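Uncharacterized protein (Pyrococcus horikoshii, PDB 1ZJJ) is probably a magnesium-dependent phosphatase of the haloacid dehalogenase superfamily, though its physiological substrate is not established. Local coordinates at residues 36-50 and 60-72. Numbering follows the deposited sequence.
Sequences FAFLTNNSTKTPEMY and DVSSSIIITSGLA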
# COMPACT_ATOMS: atom_id res chain seq x y z
N PHE B 36 5.28 -27.17 23.41
CA PHE B 36 4.45 -26.16 22.77
C PHE B 36 5.22 -24.87 22.56
O PHE B 36 6.28 -24.66 23.15
CB PHE B 36 3.20 -25.89 23.63
CG PHE B 36 3.50 -25.33 24.98
CD1 PHE B 36 3.62 -23.95 25.17
CD2 PHE B 36 3.71 -26.18 26.07
CE1 PHE B 36 3.95 -23.43 26.43
CE2 PHE B 36 4.04 -25.66 27.32
CZ PHE B 36 4.16 -24.29 27.50
N ALA B 37 4.69 -24.02 21.69
CA ALA B 37 5.31 -22.74 21.41
C ALA B 37 4.24 -21.77 20.95
O ALA B 37 3.19 -22.17 20.45
CB ALA B 37 6.37 -22.89 20.33
N PHE B 38 4.49 -20.48 21.16
CA PHE B 38 3.56 -19.45 20.75
C PHE B 38 4.13 -18.84 19.47
O PHE B 38 5.35 -18.65 19.35
CB PHE B 38 3.41 -18.41 21.87
CG PHE B 38 2.86 -18.98 23.17
CD1 PHE B 38 2.25 -20.23 23.19
CD2 PHE B 38 2.93 -18.25 24.35
CE1 PHE B 38 1.72 -20.75 24.38
CE2 PHE B 38 2.40 -18.76 25.54
CZ PHE B 38 1.79 -20.01 25.55
N LEU B 39 3.26 -18.55 18.52
CA LEU B 39 3.70 -18.04 17.23
C LEU B 39 2.88 -16.85 16.76
O LEU B 39 1.75 -17.02 16.29
CB LEU B 39 3.62 -19.18 16.20
CG LEU B 39 4.20 -18.96 14.79
CD1 LEU B 39 5.71 -18.92 14.89
CD2 LEU B 39 3.77 -20.08 13.85
N THR B 40 3.45 -15.65 16.86
CA THR B 40 2.76 -14.44 16.43
C THR B 40 3.39 -13.75 15.21
O THR B 40 4.61 -13.68 15.10
CB THR B 40 2.69 -13.40 17.58
OG1 THR B 40 2.00 -12.23 17.11
CG2 THR B 40 4.08 -13.01 18.04
N ASN B 41 2.53 -13.27 14.31
CA ASN B 41 2.95 -12.56 13.11
C ASN B 41 3.36 -11.13 13.44
O ASN B 41 3.93 -10.41 12.62
CB ASN B 41 1.78 -12.55 12.13
CG ASN B 41 1.97 -13.64 11.11
OD1 ASN B 41 2.92 -14.43 11.17
ND2 ASN B 41 1.04 -13.69 10.14
N ASN B 42 3.04 -10.69 14.65
CA ASN B 42 3.34 -9.32 15.05
C ASN B 42 4.85 -9.15 15.27
O ASN B 42 5.47 -9.96 15.94
CB ASN B 42 2.58 -8.96 16.33
CG ASN B 42 2.42 -7.47 16.53
OD1 ASN B 42 3.41 -6.73 16.55
ND2 ASN B 42 1.18 -7.01 16.67
N SER B 43 5.43 -8.11 14.69
CA SER B 43 6.87 -7.89 14.83
C SER B 43 7.26 -6.64 15.61
O SER B 43 8.45 -6.31 15.69
CB SER B 43 7.52 -7.83 13.44
OG SER B 43 7.11 -6.67 12.74
N THR B 44 6.28 -5.97 16.20
CA THR B 44 6.56 -4.74 16.96
C THR B 44 7.19 -5.01 18.34
O THR B 44 7.80 -4.14 18.96
CB THR B 44 5.26 -3.94 17.12
OG1 THR B 44 4.34 -4.70 17.90
CG2 THR B 44 4.64 -3.64 15.76
N LYS B 45 6.98 -6.24 18.86
CA LYS B 45 7.46 -6.54 20.21
C LYS B 45 8.42 -7.73 20.24
O LYS B 45 8.39 -8.61 19.39
CB LYS B 45 6.25 -6.85 21.10
CG LYS B 45 5.40 -5.61 21.40
CD LYS B 45 4.29 -5.90 22.41
CE LYS B 45 3.45 -4.65 22.74
NZ LYS B 45 2.52 -4.38 21.65
N THR B 46 9.33 -7.73 21.24
CA THR B 46 10.21 -8.89 21.39
C THR B 46 9.53 -10.02 22.15
O THR B 46 8.52 -9.84 22.82
CB THR B 46 11.47 -8.49 22.17
OG1 THR B 46 11.10 -7.97 23.45
CG2 THR B 46 12.30 -7.46 21.41
N PRO B 47 10.11 -11.22 21.99
CA PRO B 47 9.70 -12.37 22.78
C PRO B 47 9.67 -12.03 24.28
O PRO B 47 8.79 -12.44 25.01
CB PRO B 47 10.68 -13.50 22.49
CG PRO B 47 11.22 -13.17 21.09
CD PRO B 47 11.21 -11.57 21.11
N GLU B 48 10.71 -11.29 24.73
CA GLU B 48 10.73 -10.85 26.12
C GLU B 48 9.50 -10.02 26.48
O GLU B 48 8.85 -10.23 27.49
CB GLU B 48 12.00 -10.03 26.34
CG GLU B 48 13.25 -10.91 26.37
CD GLU B 48 13.79 -11.04 24.96
OE1 GLU B 48 13.65 -10.09 24.21
OE2 GLU B 48 14.32 -12.11 24.63
N MET B 49 9.19 -9.04 25.63
CA MET B 49 8.04 -8.18 25.84
C MET B 49 6.77 -9.01 25.88
O MET B 49 5.87 -8.74 26.68
CB MET B 49 7.93 -7.14 24.72
CG MET B 49 8.87 -5.95 24.85
SD MET B 49 8.80 -4.83 23.42
CE MET B 49 10.40 -5.06 22.72
N TYR B 50 6.69 -10.02 25.02
CA TYR B 50 5.51 -10.86 24.99
C TYR B 50 5.38 -11.70 26.25
O TYR B 50 4.26 -11.94 26.72
CB TYR B 50 5.52 -11.75 23.73
CG TYR B 50 4.79 -11.09 22.58
CD1 TYR B 50 5.48 -10.65 21.45
CD2 TYR B 50 3.41 -10.86 22.66
CE1 TYR B 50 4.81 -9.99 20.42
CE2 TYR B 50 2.74 -10.20 21.64
CZ TYR B 50 3.44 -9.76 20.53
OH TYR B 50 2.77 -9.10 19.52
N ASP B 60 2.39 -17.78 32.50
CA ASP B 60 3.84 -17.78 32.71
C ASP B 60 4.55 -18.79 31.82
O ASP B 60 4.41 -19.99 31.99
CB ASP B 60 4.16 -18.09 34.18
CG ASP B 60 5.61 -17.81 34.53
OD1 ASP B 60 6.48 -17.86 33.64
OD2 ASP B 60 5.87 -17.54 35.72
N VAL B 61 5.31 -18.28 30.85
CA VAL B 61 6.07 -19.13 29.94
C VAL B 61 7.38 -18.43 29.61
O VAL B 61 7.48 -17.20 29.69
CB VAL B 61 5.32 -19.39 28.61
CG1 VAL B 61 3.97 -20.07 28.89
CG2 VAL B 61 5.12 -18.07 27.85
N SER B 62 8.38 -19.22 29.24
CA SER B 62 9.68 -18.67 28.89
C SER B 62 9.63 -17.96 27.54
O SER B 62 8.95 -18.41 26.62
CB SER B 62 10.71 -19.80 28.85
OG SER B 62 11.97 -19.32 28.43
N SER B 63 10.34 -16.84 27.42
CA SER B 63 10.38 -16.12 26.16
C SER B 63 11.03 -17.01 25.09
O SER B 63 10.96 -16.72 23.90
CB SER B 63 11.19 -14.83 26.32
OG SER B 63 12.54 -15.12 26.63
N SER B 64 11.65 -18.10 25.53
CA SER B 64 12.31 -19.00 24.58
C SER B 64 11.34 -19.78 23.69
O SER B 64 11.73 -20.28 22.64
CB SER B 64 13.25 -19.97 25.30
OG SER B 64 12.53 -20.95 26.03
N ILE B 65 10.07 -19.90 24.10
CA ILE B 65 9.12 -20.61 23.25
C ILE B 65 8.18 -19.64 22.55
O ILE B 65 7.18 -20.05 21.96
CB ILE B 65 8.32 -21.68 24.05
CG1 ILE B 65 7.58 -21.04 25.23
CG2 ILE B 65 9.25 -22.77 24.54
CD1 ILE B 65 6.30 -20.35 24.87
N ILE B 66 8.50 -18.35 22.62
CA ILE B 66 7.69 -17.31 21.96
C ILE B 66 8.37 -16.90 20.65
O ILE B 66 9.43 -16.27 20.66
CB ILE B 66 7.54 -16.05 22.84
CG1 ILE B 66 6.84 -16.41 24.15
CG2 ILE B 66 6.76 -14.97 22.08
CD1 ILE B 66 6.66 -15.24 25.12
N ILE B 67 7.75 -17.25 19.53
CA ILE B 67 8.31 -16.93 18.22
C ILE B 67 7.53 -15.79 17.57
O ILE B 67 6.33 -15.91 17.33
CB ILE B 67 8.25 -18.15 17.29
CG1 ILE B 67 8.95 -19.33 17.95
CG2 ILE B 67 8.91 -17.82 15.95
CD1 ILE B 67 8.76 -20.63 17.21
N THR B 68 8.22 -14.70 17.30
CA THR B 68 7.62 -13.53 16.67
C THR B 68 8.08 -13.51 15.21
O THR B 68 9.10 -14.12 14.87
CB THR B 68 8.08 -12.24 17.34
OG1 THR B 68 9.51 -12.12 17.20
CG2 THR B 68 7.73 -12.24 18.83
N SER B 69 7.35 -12.80 14.36
CA SER B 69 7.75 -12.73 12.96
C SER B 69 9.13 -12.09 12.88
O SER B 69 9.91 -12.40 11.99
CB SER B 69 6.73 -11.95 12.13
OG SER B 69 6.59 -10.61 12.57
N GLY B 70 9.42 -11.19 13.81
CA GLY B 70 10.72 -10.52 13.82
C GLY B 70 11.85 -11.50 14.07
O GLY B 70 12.90 -11.42 13.44
N LEU B 71 11.63 -12.42 15.00
CA LEU B 71 12.68 -13.37 15.27
C LEU B 71 12.79 -14.34 14.11
O LEU B 71 13.87 -14.72 13.68
CB LEU B 71 12.33 -14.12 16.55
CG LEU B 71 13.16 -15.40 16.73
CD1 LEU B 71 14.61 -15.10 17.13
CD2 LEU B 71 12.60 -16.32 17.81
N ALA B 72 11.66 -14.75 13.53
CA ALA B 72 11.68 -15.62 12.36
C ALA B 72 12.40 -14.94 11.19
O ALA B 72 13.09 -15.60 10.41
CB ALA B 72 10.24 -15.98 11.96
O HOH W 1 11.12 -10.07 18.00
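Phe-38 and Ile-65 meet twice, once through backbone and once through side chains. Phe-38 N donates to Ile-65 O at 2.8 Å, and above the phenylalanine ring Ile-65 CD1 sits 4.1 Å from the centroid, 14° off the normal, a CH-pi contact. Ile-65 reaches it by wedging CG1 between its own N and carbonyl carbon (chi1 57°), which carries CD1 over the ring face. The Val-61 side chain points against that of Phe-38, its CG2 3.6 Å from Phe-38 CE2. With an alanine at Phe-38, Ile-65 CD1 would probably lose the ring face it lies on and Val-61 CG2 its nearest neighbour across the contact, opening a gap.

The parallel ladder runs on: Ile-67 N donates to Phe-38 O, and Thr-40 N to Ile-67 O. Leu-39 and Ile-67 pack on the other face of the sheet, Leu-39 CD1 3.5 Å from Ile-67 CG2, next to helix 190-199. On the Phe-38 side, Pro-47 and Tyr-50 of the following helix close over Ile-66, whose CG2 lies 3.8 Å from Tyr-50 CB, as expected of a beta-alpha-beta crossover.

Beyond Ile-67 the contact turns polar. Ser-69 OG donates to Asn-41 O at 2.7 Å from above the carbonyl plane, 64° out of it. Thr-68 is the N-cap of helix 69-80, its OG1 accepting from Leu-71 N, while its CG2 rests 3.8 Å from Tyr-50 CD1. Thr-40 OG1 accepts from Asn-42 N in an ST turn, and the amide of Asn-41 is held by Asp-154 and Lys-187 N.

The chemistry thus passes from apolar to hydroxyl-rich toward the magnesium ion bound by Asp-7, Asp-9 and Asp-210, about 7 Å from the Thr-40 side chain, consistent with a Rossmann-like HAD core whose strand ends shape the active site.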